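PDB 3LKB: probable branched-chain amino acid ABC transporter, amino acid binding protein from Thermus thermophilus, which probably binds branched-chain amino acids, here valine, as the substrate-capturing component of an ABC transporter. Local coordinates for residues S13-T17 with G18-D22; K42-P45 with G46-F49; E128-V131 with A132-Y136; I265-Q268 with K269-R273; S375-F378 with R379-Y383. The protein carries 2 engineered substitutions. One frame throughout, in Å; residues are numbered along the deposited sequence.

Contact 1. Residues S13-T17 with G18-D22; sequences SGAIT and GPTSD. With IPA (isopropyl alcohol), chain D.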
loop_
_atom_site.group_PDB
_atom_site.type_symbol
_atom_site.label_atom_id
_atom_site.label_comp_id
_atom_site.label_asym_id
_atom_site.label_seq_id
_atom_site.Cartn_x
_atom_site.Cartn_y
_atom_site.Cartn_z
ATOM N N SER A 13 12.139 -9.064 0.503
ATOM C CA SER A 13 11.625 -8.465 -0.745
ATOM C C SER A 13 10.212 -8.975 -0.946
ATOM O O SER A 13 9.996 -10.170 -0.959
ATOM C CB SER A 13 12.511 -8.851 -1.945
ATOM O OG SER A 13 11.850 -8.642 -3.178
ATOM N N GLY A 14 9.246 -8.073 -1.081
ATOM C CA GLY A 14 7.841 -8.449 -1.239
ATOM C C GLY A 14 7.009 -7.237 -1.607
ATOM O O GLY A 14 7.545 -6.157 -1.916
ATOM N N ALA A 15 5.694 -7.442 -1.644
ATOM C CA ALA A 15 4.727 -6.500 -2.160
ATOM C C ALA A 15 4.175 -5.569 -1.069
ATOM O O ALA A 15 3.084 -5.846 -0.523
ATOM C CB ALA A 15 3.577 -7.260 -2.792
ATOM N N ILE A 16 4.910 -4.486 -0.776
ATOM C CA ILE A 16 4.444 -3.416 0.104
ATOM C C ILE A 16 3.315 -2.685 -0.656
ATOM O O ILE A 16 2.335 -2.200 -0.050
ATOM C CB ILE A 16 5.626 -2.459 0.500
ATOM C CG1 ILE A 16 6.569 -3.121 1.500
ATOM C CG2 ILE A 16 5.139 -1.266 1.261
ATOM C CD1 ILE A 16 8.023 -2.759 1.261
ATOM N N THR A 17 3.427 -2.651 -1.996
ATOM C CA THR A 17 2.350 -2.138 -2.821
ATOM C C THR A 17 2.146 -3.075 -3.960
ATOM O O THR A 17 2.887 -4.046 -4.067
ATOM C CB THR A 17 2.622 -0.715 -3.323
ATOM O OG1 THR A 17 3.719 -0.709 -4.274
ATOM C CG2 THR A 17 2.920 0.195 -2.107
ATOM N N GLY A 18 1.127 -2.814 -4.795
ATOM C CA GLY A 18 0.803 -3.682 -5.917
ATOM C C GLY A 18 0.009 -4.881 -5.484
ATOM O O GLY A 18 -0.501 -4.916 -4.371
ATOM N N PRO A 19 -0.115 -5.875 -6.365
ATOM C CA PRO A 19 -1.000 -7.024 -6.111
ATOM C C PRO A 19 -0.648 -7.731 -4.806
ATOM O O PRO A 19 0.547 -7.924 -4.527
ATOM C CB PRO A 19 -0.713 -7.974 -7.305
ATOM C CG PRO A 19 -0.113 -7.094 -8.390
ATOM C CD PRO A 19 0.614 -5.984 -7.644
ATOM N N THR A 20 -1.653 -8.077 -3.998
ATOM C CA THR A 20 -1.406 -8.884 -2.776
ATOM C C THR A 20 -0.967 -8.015 -1.601
ATOM O O THR A 20 -0.726 -8.516 -0.483
ATOM C CB THR A 20 -0.321 -9.924 -3.141
ATOM O OG1 THR A 20 -0.948 -11.125 -3.645
ATOM C CG2 THR A 20 0.549 -10.168 -2.116
ATOM N N SER A 21 -0.891 -6.701 -1.835
ATOM C CA SER A 21 -0.359 -5.795 -0.824
ATOM C C SER A 21 -1.204 -5.674 0.469
ATOM O O SER A 21 -0.713 -5.259 1.510
ATOM C CB SER A 21 0.013 -4.453 -1.458
ATOM O OG SER A 21 -1.127 -3.780 -1.934
ATOM N N ASP A 22 -2.442 -6.130 0.455
ATOM C CA ASP A 22 -3.197 -6.238 1.726
ATOM C C ASP A 22 -2.363 -7.005 2.776
ATOM O O ASP A 22 -2.483 -6.792 3.970
ATOM C CB ASP A 22 -4.555 -6.987 1.529
ATOM C CG ASP A 22 -5.616 -6.176 0.695
ATOM O OD1 ASP A 22 -5.705 -4.911 0.851
ATOM O OD2 ASP A 22 -6.375 -6.830 -0.114
HETATM C C1 IPA D . -4.510 -6.805 -4.461
HETATM C C2 IPA D . -4.153 -6.027 -3.197
HETATM C C3 IPA D . -4.842 -4.660 -3.091
HETATM O O2 IPA D . -4.389 -6.828 -2.061
#
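S21 folds back over A15, I16 and T17, its CB 3.6 Å from T17 CA and 3.5 Å from I16 O. The reversal is a type II beta turn, G18 to S21, in the connection between strand 6-14 and helix 21-41, the first step of a beta-alpha-beta unit. S21 also brings its CA to 3.5 Å from A15 O, a CA-H...O contact, while A15 CB approaches P19 O at 3.6 Å. A small alanine suits this close approach to the P19 carbonyl. P19 takes the second place of the turn, to which its ring is well fitted; T20 holds the third with positive phi, unusual for a residue with a CB, and touches the bound valine. T17 OG1 is hydrogen-bonded to Q57 and D55. S21 OG stands between the backbone N and the carbonyl carbon (chi1 66°), which aims it at G18 O, 2.8 Å from OG and in the plane of that carbonyl. Since S21 N also reaches G18 O, at 3.1 Å, one oxygen is held twice by one residue. D22 points its carboxylate at an isopropanol probably left from crystallisation; an alanine here would probably leave G209 N without its acceptor, D22 OD2, and the alcohol held by a single bond. The alcohol is gripped from two directions: its O2 donates to D22 OD2 at 2.8 Å and accepts from D22 N at 3.3 Å, N-H...O angle 163°.

Contact 2. Residues K42-P45 with G46-F49; sequences KLVP and GVVF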
loop_
_atom_site.group_PDB
_atom_site.type_symbol
_atom_site.label_atom_id
_atom_site.label_comp_id
_atom_site.label_asym_id
_atom_site.label_seq_id
_atom_site.Cartn_x
_atom_site.Cartn_y
_atom_site.Cartn_z
ATOM N N LYS A 42 19.296 -5.421 21.712
ATOM C CA LYS A 42 20.526 -6.212 21.557
ATOM C C LYS A 42 20.281 -7.726 21.727
ATOM O O LYS A 42 20.951 -8.425 22.489
ATOM C CB LYS A 42 21.633 -5.681 22.487
ATOM C CG LYS A 42 22.468 -4.542 21.858
ATOM C CD LYS A 42 22.284 -3.206 22.597
ATOM C CE LYS A 42 23.170 -3.088 23.883
ATOM N NZ LYS A 42 22.544 -2.250 24.997
ATOM N N LEU A 43 19.289 -8.211 21.003
ATOM C CA LEU A 43 18.959 -9.608 20.994
ATOM C C LEU A 43 20.110 -10.493 20.537
ATOM O O LEU A 43 20.220 -11.627 20.982
ATOM C CB LEU A 43 17.761 -9.839 20.083
ATOM C CG LEU A 43 16.351 -9.976 20.671
ATOM C CD1 LEU A 43 16.105 -9.107 21.871
ATOM C CD2 LEU A 43 15.350 -9.686 19.564
ATOM N N VAL A 44 20.936 -10.011 19.615
ATOM C CA VAL A 44 22.107 -10.775 19.256
ATOM C C VAL A 44 23.366 -10.006 19.613
ATOM O O VAL A 44 23.756 -9.067 18.942
ATOM C CB VAL A 44 22.138 -11.285 17.784
ATOM C CG1 VAL A 44 20.799 -11.908 17.406
ATOM C CG2 VAL A 44 22.466 -10.153 16.846
ATOM N N PRO A 45 24.022 -10.440 20.665
ATOM C CA PRO A 45 25.157 -9.672 21.135
ATOM C C PRO A 45 26.240 -9.618 20.063
ATOM O O PRO A 45 26.568 -10.651 19.456
ATOM C CB PRO A 45 25.628 -10.460 22.377
ATOM C CG PRO A 45 24.427 -11.445 22.726
ATOM C CD PRO A 45 23.921 -11.753 21.322
ATOM N N GLY A 46 26.717 -8.408 19.798
ATOM C CA GLY A 46 27.797 -8.153 18.864
ATOM C C GLY A 46 27.355 -7.953 17.421
ATOM O O GLY A 46 28.188 -7.946 16.531
ATOM N N VAL A 47 26.053 -7.813 17.173
ATOM C CA VAL A 47 25.561 -7.705 15.803
ATOM C C VAL A 47 24.626 -6.508 15.647
ATOM O O VAL A 47 23.644 -6.375 16.382
ATOM C CB VAL A 47 24.798 -8.976 15.408
ATOM C CG1 VAL A 47 24.051 -8.784 14.084
ATOM C CG2 VAL A 47 25.721 -10.130 15.320
ATOM N N VAL A 48 24.907 -5.614 14.714
ATOM C CA VAL A 48 23.842 -4.648 14.370
ATOM C C VAL A 48 23.197 -5.052 13.056
ATOM O O VAL A 48 23.894 -5.337 12.074
ATOM C CB VAL A 48 24.249 -3.130 14.498
ATOM C CG1 VAL A 48 25.486 -2.985 15.351
ATOM C CG2 VAL A 48 24.486 -2.470 13.159
ATOM N N PHE A 49 21.873 -5.173 13.069
ATOM C CA PHE A 49 21.165 -5.537 11.855
ATOM C C PHE A 49 20.998 -4.325 10.954
ATOM O O PHE A 49 20.546 -3.264 11.379
ATOM C CB PHE A 49 19.820 -6.227 12.122
ATOM C CG PHE A 49 19.959 -7.603 12.751
ATOM C CD1 PHE A 49 20.186 -8.731 11.963
ATOM C CD2 PHE A 49 19.882 -7.760 14.129
ATOM C CE1 PHE A 49 20.322 -9.990 12.538
ATOM C CE2 PHE A 49 20.019 -9.019 14.725
ATOM C CZ PHE A 49 20.239 -10.135 13.940
HETATM O O HOH W 1 21.156 -7.531 17.933
#
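V44 has CG1 anti to its carbonyl carbon (chi1 -47°), and F49 sets its ring likewise, with CG anti to the carbonyl carbon (chi1 -68°); together these rotations bring V44 CG1 to the rim of the ring, in its plane and 3.9 Å from F49 CZ. The two side chains cross at about a right angle. V47 covers a face of the same ring, its CG1 about 4.0 Å above the centre, so two beta-branched residues hold the phenylalanine from edge and face. V44 CG2 also presses close to V47, though the model is too tight there to be trusted. With an alanine at V44, the F49 ring would probably be held less firmly at its edge, and contacts with V298 and R302 of helix 285-308 lost. The backbone closes the turn: V47 N donates to V44 O at 3.2 Å, and a water accepts from V44 N at 3.0 Å. P45 supplies the phi that the second turn position needs, and G46 the positive phi of the third. This Pro-Gly type II beta turn, V44 to V47, leads from the Schellman end of helix 21-41 into strand 47-55, the helix-to-strand return of a beta-alpha-beta unit.

Contact 3. Residues E128-V131 with A132-Y136; sequences EQVV and ALLEY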
loop_
_atom_site.group_PDB
_atom_site.type_symbol
_atom_site.label_atom_id
_atom_site.label_comp_id
_atom_site.label_asym_id
_atom_site.label_seq_id
_atom_site.Cartn_x
_atom_site.Cartn_y
_atom_site.Cartn_z
ATOM N N GLU A 128 -2.496 -27.913 2.905
ATOM C CA GLU A 128 -3.018 -28.474 4.156
ATOM C C GLU A 128 -4.240 -27.679 4.631
ATOM O O GLU A 128 -5.243 -28.258 5.032
ATOM C CB GLU A 128 -1.933 -28.499 5.253
ATOM C CG GLU A 128 -2.335 -29.255 6.508
ATOM C CD GLU A 128 -1.180 -29.868 7.292
ATOM O OE1 GLU A 128 0.028 -29.526 7.095
ATOM O OE2 GLU A 128 -1.486 -30.732 8.122
ATOM N N GLN A 129 -4.117 -26.357 4.605
ATOM C CA GLN A 129 -5.179 -25.410 4.952
ATOM C C GLN A 129 -6.429 -25.723 4.161
ATOM O O GLN A 129 -7.487 -25.920 4.735
ATOM C CB GLN A 129 -4.694 -23.933 4.689
ATOM C CG GLN A 129 -3.622 -23.507 5.684
ATOM C CD GLN A 129 -2.890 -22.255 5.289
ATOM O OE1 GLN A 129 -3.348 -21.447 4.479
ATOM N NE2 GLN A 129 -1.722 -22.105 5.836
ATOM N N VAL A 130 -6.322 -25.775 2.852
ATOM C CA VAL A 130 -7.443 -26.020 2.006
ATOM C C VAL A 130 -8.073 -27.410 2.212
ATOM O O VAL A 130 -9.249 -27.503 2.323
ATOM C CB VAL A 130 -7.163 -25.721 0.505
ATOM C CG1 VAL A 130 -8.128 -26.335 -0.337
ATOM C CG2 VAL A 130 -7.132 -24.336 0.238
ATOM N N VAL A 131 -7.258 -28.445 2.306
ATOM C CA VAL A 131 -7.686 -29.769 2.668
ATOM C C VAL A 131 -8.312 -29.823 4.077
ATOM O O VAL A 131 -9.246 -30.508 4.293
ATOM C CB VAL A 131 -6.530 -30.809 2.511
ATOM C CG1 VAL A 131 -6.890 -32.114 2.979
ATOM C CG2 VAL A 131 -6.036 -30.855 1.165
ATOM N N ALA A 132 -7.787 -29.066 5.010
ATOM C CA ALA A 132 -8.375 -29.027 6.314
ATOM C C ALA A 132 -9.788 -28.461 6.264
ATOM O O ALA A 132 -10.667 -29.002 6.860
ATOM C CB ALA A 132 -7.502 -28.300 7.308
ATOM N N LEU A 133 -9.954 -27.378 5.557
ATOM C CA LEU A 133 -11.273 -26.822 5.267
ATOM C C LEU A 133 -12.251 -27.809 4.552
ATOM O O LEU A 133 -13.449 -27.859 4.875
ATOM C CB LEU A 133 -11.122 -25.563 4.383
ATOM C CG LEU A 133 -10.476 -24.369 5.079
ATOM C CD1 LEU A 133 -10.099 -23.349 4.080
ATOM C CD2 LEU A 133 -11.366 -23.780 6.219
ATOM N N LEU A 134 -11.762 -28.535 3.563
ATOM C CA LEU A 134 -12.606 -29.510 2.885
ATOM C C LEU A 134 -13.031 -30.582 3.838
ATOM O O LEU A 134 -14.171 -31.052 3.732
ATOM C CB LEU A 134 -11.933 -30.152 1.682
ATOM C CG LEU A 134 -11.634 -29.218 0.499
ATOM C CD1 LEU A 134 -10.788 -29.918 -0.561
ATOM C CD2 LEU A 134 -12.891 -28.665 -0.121
ATOM N N GLU A 135 -12.149 -30.963 4.769
ATOM C CA GLU A 135 -12.501 -31.991 5.719
ATOM C C GLU A 135 -13.652 -31.442 6.533
ATOM O O GLU A 135 -14.686 -32.083 6.700
ATOM C CB GLU A 135 -11.343 -32.313 6.643
ATOM C CG GLU A 135 -10.376 -33.345 6.086
ATOM C CD GLU A 135 -9.409 -33.899 7.165
ATOM O OE1 GLU A 135 -8.232 -33.410 7.168
ATOM O OE2 GLU A 135 -9.838 -34.788 7.988
ATOM N N TYR A 136 -13.484 -30.212 6.995
ATOM C CA TYR A 136 -14.502 -29.550 7.765
ATOM C C TYR A 136 -15.819 -29.506 6.943
ATOM O O TYR A 136 -16.878 -29.795 7.483
ATOM C CB TYR A 136 -14.012 -28.157 8.148
ATOM C CG TYR A 136 -14.976 -27.423 9.020
ATOM C CD1 TYR A 136 -14.790 -27.370 10.383
ATOM C CD2 TYR A 136 -16.104 -26.832 8.484
ATOM C CE1 TYR A 136 -15.708 -26.725 11.210
ATOM C CE2 TYR A 136 -17.021 -26.172 9.290
ATOM C CZ TYR A 136 -16.811 -26.138 10.641
ATOM O OH TYR A 136 -17.684 -25.499 11.440
#
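A132 N donates to E128 O at 2.7 Å, the shortest of four successive backbone bonds here. L133 N to Q129 O follows at 3.0 Å and is the straightest, with an N-H...O angle of 172°; L134 N to V130 O and E135 N to V131 O continue the series. L133, L134 and E135 all lean back over the carbonyls one turn earlier. L134 CG lies beside the backbone N (chi1 -66°), which drops it to 3.5 Å from V130 O, and its CD1 meets V130 CG1 loosely at 4.5 Å. L133 does the same over Q129 O, 3.4 Å from its CG, and E135 CG comes to 3.5 Å from V131 O. The methyl of A132, CB, sits 3.2 Å from E128 O, an easy fit for so small a side chain. This is the i to i+4 pattern of an alpha helix, here helix 126-140, whose first residue, Y126, lines the valine pocket. V130 and L134 form an apolar ridge against A163 of helix 160-170, L133 rests on A252 of strand 250-253, and V131, short and beta-branched, packs on L377 and F378 of helix 376-383. Q129 OE1 accepts from H231 N and Q129 NE2 bonds to T124 OG1, which fixes the buried amide at both ends. On the flank that V131 shares, E128 OE2 accepts from S375 N and forms a salt bridge with R379 NH1.

Contact 4. Residues I265-Q268 with K269-R273; sequences IRLQ and KEIGR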
loop_
_atom_site.group_PDB
_atom_site.type_symbol
_atom_site.label_atom_id
_atom_site.label_comp_id
_atom_site.label_asym_id
_atom_site.label_seq_id
_atom_site.Cartn_x
_atom_site.Cartn_y
_atom_site.Cartn_z
ATOM N N ILE A 265 2.099 -12.376 20.790
ATOM C CA ILE A 265 1.036 -11.390 20.521
ATOM C C ILE A 265 1.249 -10.116 21.357
ATOM O O ILE A 265 1.143 -9.009 20.850
ATOM C CB ILE A 265 -0.385 -11.942 20.742
ATOM C CG1 ILE A 265 -0.614 -13.209 19.912
ATOM C CG2 ILE A 265 -1.401 -10.897 20.380
ATOM C CD1 ILE A 265 -0.431 -13.038 18.375
ATOM N N ARG A 266 1.592 -10.286 22.623
ATOM C CA ARG A 266 1.890 -9.150 23.487
ATOM C C ARG A 266 3.032 -8.307 22.896
ATOM O O ARG A 266 2.922 -7.090 22.776
ATOM C CB ARG A 266 2.246 -9.687 24.888
ATOM C CG ARG A 266 1.518 -9.033 26.068
ATOM C CD ARG A 266 0.935 -10.023 27.058
ATOM N NE ARG A 266 1.901 -10.963 27.659
ATOM C CZ ARG A 266 1.588 -12.236 27.921
ATOM N NH1 ARG A 266 0.374 -12.677 27.623
ATOM N NH2 ARG A 266 2.460 -13.078 28.451
ATOM N N LEU A 267 4.102 -8.979 22.483
ATOM C CA LEU A 267 5.260 -8.324 21.880
ATOM C C LEU A 267 4.928 -7.612 20.567
ATOM O O LEU A 267 5.381 -6.488 20.325
ATOM C CB LEU A 267 6.396 -9.345 21.677
ATOM C CG LEU A 267 7.710 -8.787 21.136
ATOM C CD1 LEU A 267 8.280 -7.918 22.252
ATOM C CD2 LEU A 267 8.716 -9.906 20.690
ATOM N N GLN A 268 4.143 -8.258 19.707
ATOM C CA GLN A 268 3.726 -7.607 18.466
ATOM C C GLN A 268 3.089 -6.239 18.769
ATOM O O GLN A 268 3.433 -5.250 18.114
ATOM C CB GLN A 268 2.829 -8.567 17.639
ATOM C CG GLN A 268 1.507 -8.030 17.083
ATOM C CD GLN A 268 0.816 -9.003 16.129
ATOM O OE1 GLN A 268 -0.121 -8.631 15.419
ATOM N NE2 GLN A 268 1.261 -10.247 16.116
ATOM N N LYS A 269 2.217 -6.202 19.786
ATOM C CA LYS A 269 1.498 -5.009 20.240
ATOM C C LYS A 269 2.454 -3.932 20.751
ATOM O O LYS A 269 2.436 -2.771 20.294
ATOM C CB LYS A 269 0.509 -5.393 21.358
ATOM C CG LYS A 269 -0.967 -5.663 20.976
ATOM C CD LYS A 269 -1.122 -6.325 19.631
ATOM C CE LYS A 269 -2.158 -7.491 19.636
ATOM N NZ LYS A 269 -3.231 -7.513 20.733
ATOM N N GLU A 270 3.343 -4.352 21.643
ATOM C CA GLU A 270 4.373 -3.507 22.200
ATOM C C GLU A 270 5.255 -2.908 21.105
ATOM O O GLU A 270 5.471 -1.692 21.075
ATOM C CB GLU A 270 5.224 -4.300 23.210
ATOM C CG GLU A 270 6.465 -3.532 23.712
ATOM C CD GLU A 270 7.333 -4.261 24.794
ATOM O OE1 GLU A 270 7.090 -5.436 25.181
ATOM O OE2 GLU A 270 8.313 -3.615 25.248
ATOM N N ILE A 271 5.742 -3.753 20.201
ATOM C CA ILE A 271 6.599 -3.275 19.118
ATOM C C ILE A 271 5.809 -2.355 18.182
ATOM O O ILE A 271 6.251 -1.265 17.783
ATOM C CB ILE A 271 7.251 -4.467 18.378
ATOM C CG1 ILE A 271 8.330 -5.123 19.277
ATOM C CG2 ILE A 271 7.807 -4.039 17.041
ATOM C CD1 ILE A 271 8.967 -6.391 18.665
ATOM N N GLY A 272 4.595 -2.772 17.865
ATOM C CA GLY A 272 3.771 -1.944 17.004
ATOM C C GLY A 272 3.545 -0.552 17.564
ATOM O O GLY A 272 3.626 0.409 16.839
ATOM N N ARG A 273 3.234 -0.436 18.844
ATOM C CA ARG A 273 2.980 0.881 19.393
ATOM C C ARG A 273 4.266 1.679 19.442
ATOM O O ARG A 273 4.313 2.851 19.012
ATOM C CB ARG A 273 2.222 0.827 20.730
ATOM C CG ARG A 273 2.972 0.317 21.952
ATOM C CD ARG A 273 3.770 1.441 22.731
ATOM N NE ARG A 273 2.960 2.630 23.078
ATOM C CZ ARG A 273 2.273 2.802 24.216
ATOM N NH1 ARG A 273 2.265 1.865 25.169
ATOM N NH2 ARG A 273 1.587 3.931 24.403
#
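I271 N donates to L267 O at 2.8 Å, with an N-H...O angle of 171° and nearly along the C=O axis, the third of four consecutive i to i+4 bonds of helix 263-274. E270 N to R266 O, at 3.0 Å, is almost as straight. K269 N to I265 O is longer, 3.2 Å, and G272 N to Q268 O shorter, 2.7 Å.

Apolar contacts form a second group. L267 has CG anti to its backbone N (chi1 -176°), while I271 sends CG1 the other way, beside its own N, so that the branch point L267 CG meets I271 CD1 at 3.7 Å and the two chains cross at a slant. Both touch W37 of helix 21-41, and I271 also meets Y34. Q268 and I271 lie against Y287 of helix 285-308 as well.

The third group is mixed. K269 is bent at chi2, chi3 and chi4 and lies alongside I265, pointing the same way; its CE is 3.6 Å from I265 CG2, and NZ goes on to donate to A258 O. E270 OE1 merely touches L267, 4.0 Å from its CD1. R266 and E270 are both exposed. The chemistry is thus divided as in an amphipathic helix: aliphatic groups face two helices of the same chain, the outer side carries charge, and K269 lays its methylenes on I265 while its ammonium group bonds to a main-chain carbonyl outside the helix.

Contact 5. Residues S375-F378 with R379-Y383; sequences SALF and RKVHY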
loop_
_atom_site.group_PDB
_atom_site.type_symbol
_atom_site.label_atom_id
_atom_site.label_comp_id
_atom_site.label_asym_id
_atom_site.label_seq_id
_atom_site.Cartn_x
_atom_site.Cartn_y
_atom_site.Cartn_z
ATOM N N SER A 375 -3.380 -32.236 9.233
ATOM C CA SER A 375 -4.264 -33.028 8.355
ATOM C C SER A 375 -3.574 -34.276 7.786
ATOM O O SER A 375 -2.753 -34.176 6.885
ATOM C CB SER A 375 -4.838 -32.191 7.208
ATOM O OG SER A 375 -5.513 -33.043 6.287
ATOM N N ALA A 376 -3.902 -35.456 8.296
ATOM C CA ALA A 376 -3.377 -36.674 7.688
ATOM C C ALA A 376 -3.893 -36.834 6.244
ATOM O O ALA A 376 -3.133 -37.286 5.354
ATOM C CB ALA A 376 -3.739 -37.877 8.534
ATOM N N LEU A 377 -5.155 -36.463 5.986
ATOM C CA LEU A 377 -5.649 -36.435 4.593
ATOM C C LEU A 377 -4.712 -35.667 3.605
ATOM O O LEU A 377 -4.366 -36.163 2.514
ATOM C CB LEU A 377 -7.054 -35.864 4.517
ATOM C CG LEU A 377 -7.687 -35.860 3.109
ATOM C CD1 LEU A 377 -7.570 -37.233 2.439
ATOM C CD2 LEU A 377 -9.166 -35.456 3.145
ATOM N N PHE A 378 -4.318 -34.460 3.978
ATOM C CA PHE A 378 -3.318 -33.725 3.221
ATOM C C PHE A 378 -2.086 -34.569 2.924
ATOM O O PHE A 378 -1.562 -34.552 1.796
ATOM C CB PHE A 378 -2.887 -32.440 3.939
ATOM C CG PHE A 378 -1.564 -31.903 3.453
ATOM C CD1 PHE A 378 -1.429 -31.419 2.170
ATOM C CD2 PHE A 378 -0.457 -31.914 4.271
ATOM C CE1 PHE A 378 -0.197 -30.939 1.697
ATOM C CE2 PHE A 378 0.750 -31.426 3.809
ATOM C CZ PHE A 378 0.888 -30.953 2.509
ATOM N N ARG A 379 -1.589 -35.289 3.923
ATOM C CA ARG A 379 -0.390 -36.069 3.662
ATOM C C ARG A 379 -0.678 -37.251 2.718
ATOM O O ARG A 379 0.123 -37.499 1.817
ATOM C CB ARG A 379 0.324 -36.487 4.940
ATOM C CG ARG A 379 0.883 -35.359 5.724
ATOM C CD ARG A 379 1.018 -35.729 7.173
ATOM N NE ARG A 379 1.697 -34.702 7.980
ATOM C CZ ARG A 379 1.231 -33.470 8.251
ATOM N NH1 ARG A 379 0.060 -33.053 7.797
ATOM N NH2 ARG A 379 1.934 -32.653 9.021
ATOM N N LYS A 380 -1.823 -37.935 2.863
ATOM C CA LYS A 380 -2.121 -38.973 1.865
ATOM C C LYS A 380 -2.212 -38.446 0.428
ATOM O O LYS A 380 -1.546 -38.967 -0.440
ATOM C CB LYS A 380 -3.294 -39.914 2.207
ATOM C CG LYS A 380 -4.590 -39.265 2.583
ATOM C CD LYS A 380 -4.885 -39.260 4.166
ATOM C CE LYS A 380 -5.654 -40.524 4.723
ATOM N NZ LYS A 380 -6.624 -40.248 5.825
ATOM N N VAL A 381 -2.998 -37.400 0.179
ATOM C CA VAL A 381 -3.135 -36.920 -1.201
ATOM C C VAL A 381 -1.847 -36.330 -1.744
ATOM O O VAL A 381 -1.578 -36.409 -2.945
ATOM C CB VAL A 381 -4.354 -35.978 -1.427
ATOM C CG1 VAL A 381 -5.626 -36.643 -0.865
ATOM C CG2 VAL A 381 -4.136 -34.574 -0.840
ATOM N N HIS A 382 -1.044 -35.745 -0.878
ATOM C CA HIS A 382 0.152 -35.099 -1.351
ATOM C C HIS A 382 1.396 -35.984 -1.425
ATOM O O HIS A 382 2.144 -35.882 -2.374
ATOM C CB HIS A 382 0.442 -33.810 -0.585
ATOM C CG HIS A 382 1.408 -32.931 -1.301
ATOM N ND1 HIS A 382 2.756 -32.940 -1.030
ATOM C CD2 HIS A 382 1.240 -32.112 -2.363
ATOM C CE1 HIS A 382 3.374 -32.132 -1.866
ATOM N NE2 HIS A 382 2.475 -31.619 -2.690
ATOM N N TYR A 383 1.622 -36.831 -0.423
ATOM C CA TYR A 383 2.797 -37.692 -0.372
ATOM C C TYR A 383 2.506 -39.174 -0.740
ATOM O O TYR A 383 3.450 -39.927 -1.024
ATOM C CB TYR A 383 3.467 -37.586 1.002
ATOM C CG TYR A 383 4.082 -36.205 1.277
ATOM C CD1 TYR A 383 5.279 -35.800 0.652
ATOM C CD2 TYR A 383 3.448 -35.301 2.130
ATOM C CE1 TYR A 383 5.821 -34.523 0.908
ATOM C CE2 TYR A 383 3.956 -34.054 2.388
ATOM C CZ TYR A 383 5.136 -33.661 1.781
ATOM O OH TYR A 383 5.613 -32.406 2.046
#
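R379 NH1 donates to S375 O at 3.2 Å, bent to 139° and coming from above the carbonyl plane instead of along a lone pair. The same oxygen receives a weak bond from R379 N, so a single residue holds it through both main chain and side chain. The guanidinium also stands at the edge of the F378 ring, NH1 3.7 Å from F378 CD2, with the two planes almost perpendicular. F378 has CG anti to its backbone N (chi1 161°), as H382 does, which lays the two side chains along the same direction; F378 CE1 is 3.7 Å from H382 CB, and the rings, tilted by 21°, are slid so far apart that they scarcely overlap. On the adjoining flank, L377 CD1 packs on V381 CG1 at 3.9 Å, aliphatic on aliphatic. Beneath these side chains are the bonds of the C-terminal alpha helix 376-383: V381 N to L377 O at 3.0 Å is nearly straight, and H382 N to F378 O has the same length. Its start is fixed by an N-cap. S375 OG accepts from F378 N at 3.0 Å, taking up an amide that lies ahead of the helical bonding pattern, a task to which serine's short hydroxyl is well suited. Farther out, helix 126-140 sets both polar residues in place, E135 bonding the S375 hydroxyl and E128 drawing R379 NH1. F378 settles against S127 of that helix and S125 just before it, while L377 turns to L170 and V381 to K165 on helix 160-170.

Along the chain the five contacts follow one another without nesting. Contacts 1 and 2 sit at the two ends of helix 21-41, their centres about 29 Å apart, and both belong to the unit of strands 6-14 and 47-55. Contact 4, its centre about 20 Å from that of contact 2, lies on a later helix that packs against the same helix 21-41. Contacts 3 and 5 have centres about 10 Å apart and touch through E128, V131, S375, F378 and R379, joining the last helix of the chain to helix 126-140. They lie across the chain's centre from contact 1. T20 and Y126 line the valine pocket, consistent with a ligand held between the two lobes of a periplasmic binding protein.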